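Long-range contact in cytochrome P450 (PDB 4RM4), which probably acts as a heme-dependent monooxygenase, inserting oxygen into organic substrates at a heme iron: residues E374-T379 with S391-M396. Residues are numbered along the deposited sequence; the frame is centred on the assembly and turned at random.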
loop_
_atom_site.group_PDB
_atom_site.type_symbol
_atom_site.label_atom_id
_atom_site.label_comp_id
_atom_site.label_asym_id
_atom_site.label_seq_id
_atom_site.Cartn_x
_atom_site.Cartn_y
_atom_site.Cartn_z
ATOM N N GLU A 374 -3.933 -21.533 12.277
ATOM C CA GLU A 374 -5.020 -21.929 11.395
ATOM C C GLU A 374 -6.050 -20.811 11.291
ATOM O O GLU A 374 -6.346 -20.131 12.273
ATOM C CB GLU A 374 -5.680 -23.225 11.879
ATOM C CG GLU A 374 -7.004 -23.535 11.194
ATOM C CD GLU A 374 -7.555 -24.906 11.549
ATOM O OE1 GLU A 374 -8.769 -25.129 11.347
ATOM O OE2 GLU A 374 -6.777 -25.761 12.020
ATOM N N CYS A 375 -6.590 -20.620 10.096
ATOM C CA CYS A 375 -7.590 -19.592 9.891
ATOM C C CYS A 375 -8.946 -19.993 10.467
ATOM O O CYS A 375 -9.471 -21.060 10.154
ATOM C CB CYS A 375 -7.724 -19.270 8.408
ATOM S SG CYS A 375 -8.756 -17.827 8.066
ATOM N N VAL A 376 -9.505 -19.127 11.306
ATOM C CA VAL A 376 -10.827 -19.353 11.865
ATOM C C VAL A 376 -11.890 -18.587 11.091
ATOM O O VAL A 376 -12.888 -19.166 10.663
ATOM C CB VAL A 376 -10.889 -18.973 13.356
ATOM C CG1 VAL A 376 -12.287 -19.246 13.911
ATOM C CG2 VAL A 376 -9.835 -19.748 14.141
ATOM N N SER A 377 -11.679 -17.287 10.904
ATOM C CA SER A 377 -12.626 -16.492 10.130
ATOM C C SER A 377 -12.006 -15.202 9.613
ATOM O O SER A 377 -11.075 -14.658 10.216
ATOM C CB SER A 377 -13.869 -16.171 10.964
ATOM O OG SER A 377 -13.529 -15.350 12.066
ATOM N N ILE A 378 -12.521 -14.730 8.482
ATOM C CA ILE A 378 -12.155 -13.413 7.983
ATOM C C ILE A 378 -13.378 -12.533 7.751
ATOM O O ILE A 378 -14.493 -13.019 7.549
ATOM C CB ILE A 378 -11.341 -13.487 6.677
ATOM C CG1 ILE A 378 -12.101 -14.272 5.610
ATOM C CG2 ILE A 378 -9.975 -14.080 6.934
ATOM C CD1 ILE A 378 -11.455 -14.194 4.235
ATOM N N THR A 379 -13.147 -11.228 7.814
ATOM C CA THR A 379 -14.122 -10.231 7.434
ATOM C C THR A 379 -13.410 -9.316 6.462
ATOM O O THR A 379 -12.418 -8.684 6.817
ATOM C CB THR A 379 -14.599 -9.413 8.639
ATOM O OG1 THR A 379 -15.078 -10.304 9.653
ATOM C CG2 THR A 379 -15.719 -8.462 8.223
ATOM N N SER A 391 -10.714 -8.002 9.682
ATOM C CA SER A 391 -10.371 -8.896 10.778
ATOM C C SER A 391 -9.925 -10.225 10.204
ATOM O O SER A 391 -10.409 -10.642 9.154
ATOM C CB SER A 391 -11.557 -9.097 11.727
ATOM O OG SER A 391 -12.593 -9.798 11.078
ATOM N N PHE A 392 -9.004 -10.869 10.912
ATOM C CA PHE A 392 -8.378 -12.113 10.481
ATOM C C PHE A 392 -8.098 -12.932 11.749
ATOM O O PHE A 392 -7.040 -12.816 12.387
ATOM C CB PHE A 392 -7.099 -11.786 9.690
ATOM C CG PHE A 392 -6.399 -12.978 9.093
ATOM C CD1 PHE A 392 -6.907 -14.261 9.234
ATOM C CD2 PHE A 392 -5.218 -12.803 8.385
ATOM C CE1 PHE A 392 -6.246 -15.352 8.692
ATOM C CE2 PHE A 392 -4.547 -13.888 7.828
ATOM C CZ PHE A 392 -5.063 -15.166 7.987
ATOM N N ARG A 393 -9.066 -13.763 12.121
ATOM C CA ARG A 393 -8.970 -14.490 13.375
ATOM C C ARG A 393 -8.327 -15.843 13.152
ATOM O O ARG A 393 -8.773 -16.611 12.307
ATOM C CB ARG A 393 -10.340 -14.628 14.036
ATOM C CG ARG A 393 -10.881 -13.295 14.560
ATOM C CD ARG A 393 -12.025 -13.489 15.538
ATOM N NE ARG A 393 -13.029 -14.401 15.008
ATOM C CZ ARG A 393 -13.549 -15.418 15.685
ATOM N NH1 ARG A 393 -14.458 -16.195 15.115
ATOM N NH2 ARG A 393 -13.165 -15.653 16.932
ATOM N N VAL A 394 -7.257 -16.097 13.896
ATOM C CA VAL A 394 -6.510 -17.345 13.777
ATOM C C VAL A 394 -6.429 -18.056 15.123
ATOM O O VAL A 394 -6.586 -17.439 16.179
ATOM C CB VAL A 394 -5.074 -17.130 13.207
ATOM C CG1 VAL A 394 -5.127 -16.382 11.891
ATOM C CG2 VAL A 394 -4.173 -16.408 14.219
ATOM N N LYS A 395 -6.194 -19.362 15.076
ATOM C CA LYS A 395 -6.040 -20.147 16.297
ATOM C C LYS A 395 -4.761 -20.972 16.244
ATOM O O LYS A 395 -4.240 -21.267 15.162
ATOM C CB LYS A 395 -7.247 -21.068 16.504
ATOM C CG LYS A 395 -7.304 -22.230 15.530
ATOM C CD LYS A 395 -7.797 -23.507 16.204
ATOM C CE LYS A 395 -9.311 -23.566 16.234
ATOM N NZ LYS A 395 -9.888 -23.673 14.862
ATOM N N MET A 396 -4.250 -21.326 17.418
ATOM C CA MET A 396 -3.076 -22.175 17.527
ATOM C C MET A 396 -3.488 -23.633 17.366
ATOM O O MET A 396 -2.710 -24.483 16.952
ATOM C CB MET A 396 -2.400 -21.978 18.885
ATOM C CG MET A 396 -2.149 -20.526 19.274
ATOM S SD MET A 396 -1.006 -19.663 18.180
ATOM C CE MET A 396 -2.110 -19.068 16.906
ATOM O OXT MET A 396 -4.628 -23.998 17.650
HETATM O O HOH W 1 -13.530 -12.548 11.189
#
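CG1 of V376 rests over one face of the R393 guanidinium, 3.9 Å from NH1, while S377 OG sits at the guanidinium edge, somewhat tilted from its plane, 3.1 Å from R393 NE and in a weaker, more bent bond to NH1. A bend at chi3 (-49°) brings NE toward S377 OG, and NH2 forms a salt bridge with E128 of strand 128-130. A methionine in place of R393 would probably leave E128 without this positive partner and deprive S377 OG of its guanidinium donors. On the other face of the strand pair, C375 SG approaches the F392 ring obliquely, 3.6 Å from CE1, and I378 CG2 reaches CD1, also obliquely; S377 O lies at the ring edge. CG anti to the backbone N (chi1 -176°) carries the ring to C375 and I378. The same ring packs against M252 and L256 of helix 226-257. The segments illustrate how an antiparallel hairpin absorbs an extra residue: at a classic beta bulge V376 and S377 both face R393, whose carbonyl O accepts from V376 N at 2.8 Å and S377 N at 3.3 Å. Strand 389-395 is central in a three-stranded sheet, between 374-380 and 128-130, away from the heme. Before the bulge, E374 and K395 exchange two backbone bonds, their side chains running alongside each other to a long salt bridge, OE1 to NZ 4.0 Å. Beyond it, one water joins S377 OG to S391 OG, which lies 2.9 Å from T379 OG1.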